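Benzoylformate decarboxylase (Mycobacterium smegmatis, PDB 4Q9D) belongs to the thiamine pyrophosphate enzyme family, as a tetramer of three-domain subunits with a bound magnesium ion. Local coordinates at residues B[267-278]-B[293-304]. Sequence-based numbering, arbitrary orientation.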
loop_
_atom_site.group_PDB
_atom_site.type_symbol
_atom_site.label_atom_id
_atom_site.label_comp_id
_atom_site.label_asym_id
_atom_site.label_seq_id
_atom_site.Cartn_x
_atom_site.Cartn_y
_atom_site.Cartn_z
ATOM N N TYR B 267 4.677 -13.758 -41.336
ATOM C CA TYR B 267 6.057 -13.977 -40.905
ATOM C C TYR B 267 6.196 -15.232 -40.066
ATOM O O TYR B 267 5.276 -15.615 -39.355
ATOM C CB TYR B 267 6.578 -12.747 -40.153
ATOM C CG TYR B 267 6.400 -11.479 -40.955
ATOM C CD1 TYR B 267 7.183 -11.234 -42.079
ATOM C CD2 TYR B 267 5.421 -10.543 -40.608
ATOM C CE1 TYR B 267 7.018 -10.078 -42.838
ATOM C CE2 TYR B 267 5.247 -9.381 -41.354
ATOM C CZ TYR B 267 6.050 -9.157 -42.470
ATOM O OH TYR B 267 5.886 -8.014 -43.210
ATOM N N ASP B 268 7.348 -15.893 -40.149
ATOM C CA ASP B 268 7.545 -17.060 -39.311
ATOM C C ASP B 268 8.218 -16.677 -37.984
ATOM O O ASP B 268 8.213 -17.476 -37.044
ATOM C CB ASP B 268 8.287 -18.209 -40.051
ATOM C CG ASP B 268 9.713 -17.836 -40.512
ATOM O OD1 ASP B 268 10.062 -16.648 -40.597
ATOM O OD2 ASP B 268 10.503 -18.762 -40.810
ATOM N N LEU B 269 8.785 -15.462 -37.909
ATOM C CA LEU B 269 9.426 -14.990 -36.674
ATOM C C LEU B 269 9.317 -13.470 -36.535
ATOM O O LEU B 269 9.663 -12.725 -37.463
ATOM C CB LEU B 269 10.901 -15.384 -36.638
ATOM C CG LEU B 269 11.683 -14.889 -35.416
ATOM C CD1 LEU B 269 11.248 -15.660 -34.167
ATOM C CD2 LEU B 269 13.188 -15.023 -35.633
ATOM N N VAL B 270 8.808 -13.020 -35.385
ATOM C CA VAL B 270 8.776 -11.590 -35.057
ATOM C C VAL B 270 9.843 -11.306 -34.005
ATOM O O VAL B 270 9.881 -11.948 -32.946
ATOM C CB VAL B 270 7.379 -11.143 -34.567
ATOM C CG1 VAL B 270 7.375 -9.617 -34.325
ATOM C CG2 VAL B 270 6.343 -11.510 -35.610
ATOM N N VAL B 271 10.737 -10.379 -34.321
ATOM C CA VAL B 271 11.751 -9.960 -33.378
ATOM C C VAL B 271 11.389 -8.589 -32.805
ATOM O O VAL B 271 11.412 -7.592 -33.515
ATOM C CB VAL B 271 13.112 -9.885 -34.039
ATOM C CG1 VAL B 271 14.154 -9.489 -33.001
ATOM C CG2 VAL B 271 13.452 -11.249 -34.697
ATOM N N VAL B 272 11.033 -8.551 -31.528
ATOM C CA VAL B 272 10.579 -7.306 -30.913
ATOM C C VAL B 272 11.627 -6.724 -29.973
ATOM O O VAL B 272 11.917 -7.303 -28.914
ATOM C CB VAL B 272 9.273 -7.521 -30.121
ATOM C CG1 VAL B 272 8.819 -6.181 -29.536
ATOM C CG2 VAL B 272 8.191 -8.138 -31.045
ATOM N N VAL B 273 12.181 -5.584 -30.353
ATOM C CA VAL B 273 13.260 -4.974 -29.591
ATOM C C VAL B 273 12.780 -3.649 -29.083
ATOM O O VAL B 273 12.454 -2.767 -29.860
ATOM C CB VAL B 273 14.544 -4.757 -30.444
ATOM C CG1 VAL B 273 15.663 -4.197 -29.581
ATOM C CG2 VAL B 273 14.997 -6.068 -31.087
ATOM N N GLY B 274 12.690 -3.500 -27.766
ATOM C CA GLY B 274 12.376 -2.181 -27.235
ATOM C C GLY B 274 10.958 -1.691 -27.379
ATOM O O GLY B 274 10.705 -0.494 -27.198
ATOM N N ALA B 275 10.044 -2.614 -27.685
ATOM C CA ALA B 275 8.589 -2.367 -27.718
ATOM C C ALA B 275 7.920 -3.407 -26.831
ATOM O O ALA B 275 8.463 -4.496 -26.616
ATOM C CB ALA B 275 8.021 -2.479 -29.170
ATOM N N GLU B 276 6.749 -3.068 -26.315
ATOM C CA GLU B 276 5.915 -4.006 -25.569
ATOM C C GLU B 276 5.394 -5.073 -26.512
ATOM O O GLU B 276 5.374 -4.894 -27.731
ATOM C CB GLU B 276 4.739 -3.244 -24.915
ATOM C CG GLU B 276 5.267 -2.206 -23.934
ATOM C CD GLU B 276 4.388 -0.996 -23.726
ATOM O OE1 GLU B 276 3.232 -0.969 -24.214
ATOM O OE2 GLU B 276 4.878 -0.066 -23.037
ATOM N N VAL B 277 4.978 -6.186 -25.935
ATOM C CA VAL B 277 4.329 -7.245 -26.672
ATOM C C VAL B 277 2.913 -7.374 -26.143
ATOM O O VAL B 277 2.715 -8.063 -25.151
ATOM C CB VAL B 277 5.083 -8.592 -26.472
ATOM C CG1 VAL B 277 4.326 -9.756 -27.155
ATOM C CG2 VAL B 277 6.484 -8.485 -27.014
ATOM N N PHE B 278 1.933 -6.662 -26.714
ATOM C CA PHE B 278 2.113 -5.548 -27.630
ATOM C C PHE B 278 1.306 -4.399 -27.055
ATOM O O PHE B 278 0.408 -4.614 -26.254
ATOM C CB PHE B 278 1.536 -5.838 -29.026
ATOM C CG PHE B 278 2.345 -6.809 -29.841
ATOM C CD1 PHE B 278 3.452 -6.381 -30.548
ATOM C CD2 PHE B 278 1.984 -8.145 -29.911
ATOM C CE1 PHE B 278 4.203 -7.284 -31.324
ATOM C CE2 PHE B 278 2.726 -9.069 -30.685
ATOM C CZ PHE B 278 3.837 -8.627 -31.389
ATOM N N THR B 293 3.772 -18.572 -36.270
ATOM C CA THR B 293 4.620 -17.396 -36.067
ATOM C C THR B 293 5.238 -17.441 -34.682
ATOM O O THR B 293 4.513 -17.461 -33.689
ATOM C CB THR B 293 3.823 -16.088 -36.213
ATOM O OG1 THR B 293 3.219 -16.038 -37.508
ATOM C CG2 THR B 293 4.749 -14.887 -36.045
ATOM N N ASP B 294 6.564 -17.475 -34.602
ATOM C CA ASP B 294 7.239 -17.402 -33.299
ATOM C C ASP B 294 7.600 -15.955 -32.959
ATOM O O ASP B 294 7.653 -15.097 -33.854
ATOM C CB ASP B 294 8.512 -18.249 -33.280
ATOM C CG ASP B 294 8.229 -19.753 -33.339
ATOM O OD1 ASP B 294 7.154 -20.205 -32.890
ATOM O OD2 ASP B 294 9.109 -20.483 -33.828
ATOM N N LEU B 295 7.857 -15.687 -31.677
ATOM C CA LEU B 295 8.245 -14.331 -31.232
ATOM C C LEU B 295 9.419 -14.308 -30.236
ATOM O O LEU B 295 9.499 -15.135 -29.331
ATOM C CB LEU B 295 7.035 -13.578 -30.669
ATOM C CG LEU B 295 7.177 -12.087 -30.285
ATOM C CD1 LEU B 295 5.825 -11.393 -30.400
ATOM C CD2 LEU B 295 7.710 -11.923 -28.852
ATOM N N LEU B 296 10.353 -13.384 -30.461
ATOM C CA LEU B 296 11.435 -13.090 -29.528
ATOM C C LEU B 296 11.247 -11.649 -29.056
ATOM O O LEU B 296 10.880 -10.776 -29.853
ATOM C CB LEU B 296 12.806 -13.189 -30.228
ATOM C CG LEU B 296 13.171 -14.577 -30.774
ATOM C CD1 LEU B 296 14.438 -14.481 -31.628
ATOM C CD2 LEU B 296 13.368 -15.539 -29.638
ATOM N N GLN B 297 11.539 -11.396 -27.783
ATOM C CA GLN B 297 11.391 -10.055 -27.206
ATOM C C GLN B 297 12.670 -9.669 -26.477
ATOM O O GLN B 297 13.219 -10.462 -25.722
ATOM C CB GLN B 297 10.203 -10.009 -26.252
ATOM C CG GLN B 297 9.979 -8.644 -25.566
ATOM C CD GLN B 297 8.893 -8.704 -24.481
ATOM O OE1 GLN B 297 8.479 -9.785 -24.056
ATOM N NE2 GLN B 297 8.434 -7.541 -24.036
ATOM N N ILE B 298 13.144 -8.447 -26.711
ATOM C CA ILE B 298 14.336 -7.953 -26.033
ATOM C C ILE B 298 13.955 -6.607 -25.439
ATOM O O ILE B 298 13.500 -5.741 -26.156
ATOM C CB ILE B 298 15.535 -7.775 -27.010
ATOM C CG1 ILE B 298 15.990 -9.134 -27.577
ATOM C CG2 ILE B 298 16.655 -7.036 -26.347
ATOM C CD1 ILE B 298 17.075 -9.008 -28.627
ATOM N N THR B 299 14.128 -6.444 -24.131
ATOM C CA THR B 299 13.727 -5.205 -23.470
ATOM C C THR B 299 14.598 -4.966 -22.262
ATOM O O THR B 299 15.137 -5.920 -21.665
ATOM C CB THR B 299 12.246 -5.258 -23.004
ATOM O OG1 THR B 299 11.931 -4.077 -22.265
ATOM C CG2 THR B 299 11.979 -6.470 -22.102
ATOM N N ALA B 300 14.739 -3.703 -21.881
ATOM C CA ALA B 300 15.518 -3.377 -20.677
ATOM C C ALA B 300 14.603 -3.412 -19.455
ATOM O O ALA B 300 15.063 -3.272 -18.321
ATOM C CB ALA B 300 16.185 -2.013 -20.809
ATOM N N ASP B 301 13.303 -3.610 -19.683
ATOM C CA ASP B 301 12.343 -3.573 -18.580
ATOM C C ASP B 301 11.714 -4.932 -18.279
ATOM O O ASP B 301 10.777 -5.349 -18.946
ATOM C CB ASP B 301 11.265 -2.518 -18.861
ATOM C CG ASP B 301 10.261 -2.365 -17.703
ATOM O OD1 ASP B 301 10.363 -3.102 -16.688
ATOM O OD2 ASP B 301 9.353 -1.503 -17.821
ATOM N N PRO B 302 12.201 -5.603 -17.222
ATOM C CA PRO B 302 11.717 -6.940 -16.867
ATOM C C PRO B 302 10.197 -7.010 -16.701
ATOM O O PRO B 302 9.628 -8.094 -16.827
ATOM C CB PRO B 302 12.428 -7.246 -15.527
ATOM C CG PRO B 302 13.541 -6.226 -15.434
ATOM C CD PRO B 302 13.103 -5.034 -16.198
ATOM N N HIS B 303 9.559 -5.879 -16.396
ATOM C CA HIS B 303 8.124 -5.872 -16.273
ATOM C C HIS B 303 7.480 -6.147 -17.645
ATOM O O HIS B 303 6.479 -6.881 -17.751
ATOM C CB HIS B 303 7.595 -4.534 -15.708
ATOM C CG HIS B 303 6.104 -4.430 -15.798
ATOM N ND1 HIS B 303 5.458 -3.662 -16.758
ATOM C CD2 HIS B 303 5.117 -5.048 -15.103
ATOM C CE1 HIS B 303 4.158 -3.794 -16.621
ATOM N NE2 HIS B 303 3.920 -4.626 -15.614
ATOM N N ARG B 304 8.043 -5.539 -18.684
ATOM C CA ARG B 304 7.535 -5.715 -20.055
ATOM C C ARG B 304 7.708 -7.139 -20.594
ATOM O O ARG B 304 6.839 -7.640 -21.316
ATOM C CB ARG B 304 8.153 -4.699 -21.023
ATOM C CG ARG B 304 7.516 -3.326 -20.909
ATOM C CD ARG B 304 5.984 -3.561 -20.952
ATOM N NE ARG B 304 5.181 -2.480 -20.401
ATOM C CZ ARG B 304 3.851 -2.418 -20.485
ATOM N NH1 ARG B 304 3.146 -3.357 -21.134
ATOM N NH2 ARG B 304 3.230 -1.385 -19.946
HETATM O O HOH W 1 9.130 -5.043 -24.286
HETATM O O HOH W 2 5.087 -6.267 -23.082
#
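Glu276 lays its carboxylate flat over one face of the Arg304 guanidinium, the two planes 17° apart. Glu276 CD sits above that group's centre. The salt bridge, Glu276 OE2 to Arg304 NE at 3.6 Å, is charge alone, since no N-H points at the oxygen. OE2 also pairs with Arg279, and Arg304 reaches Asp110 of the second subunit.

Leu295 turns CG anti to its backbone N (chi1 -173°), which carries CD1 to Val272, Val277 and the Phe278 ring, 3.5 Å from Phe278 CZ. Val277 CG2 packs against the Gln297 amide, 3.5 Å from Gln297 CD. The same amide donates from NE2 to Arg304 O, and a water links NE2 to Ala275 O. On the other sheet face, Leu269 CD1 touches Leu296 CG at 4.0 Å.

A parallel backbone ladder joins the strands, from Asp294 N on Asp268 O to Gly274 N on Ile298 O. Just before it, Thr293 OG1 donates to Tyr267 O (2.8 Å).

These are the fourth and fifth strands, in chain order, of the central domain's Rossmann-like parallel sheet (order 3-2-1-4-5-6), and no helix links them. Strand 203-207 flanks 269-273, and 312-315 flanks 294-299. Helices 187-199 and 318-328 cover the Leu296 and Ile298 face.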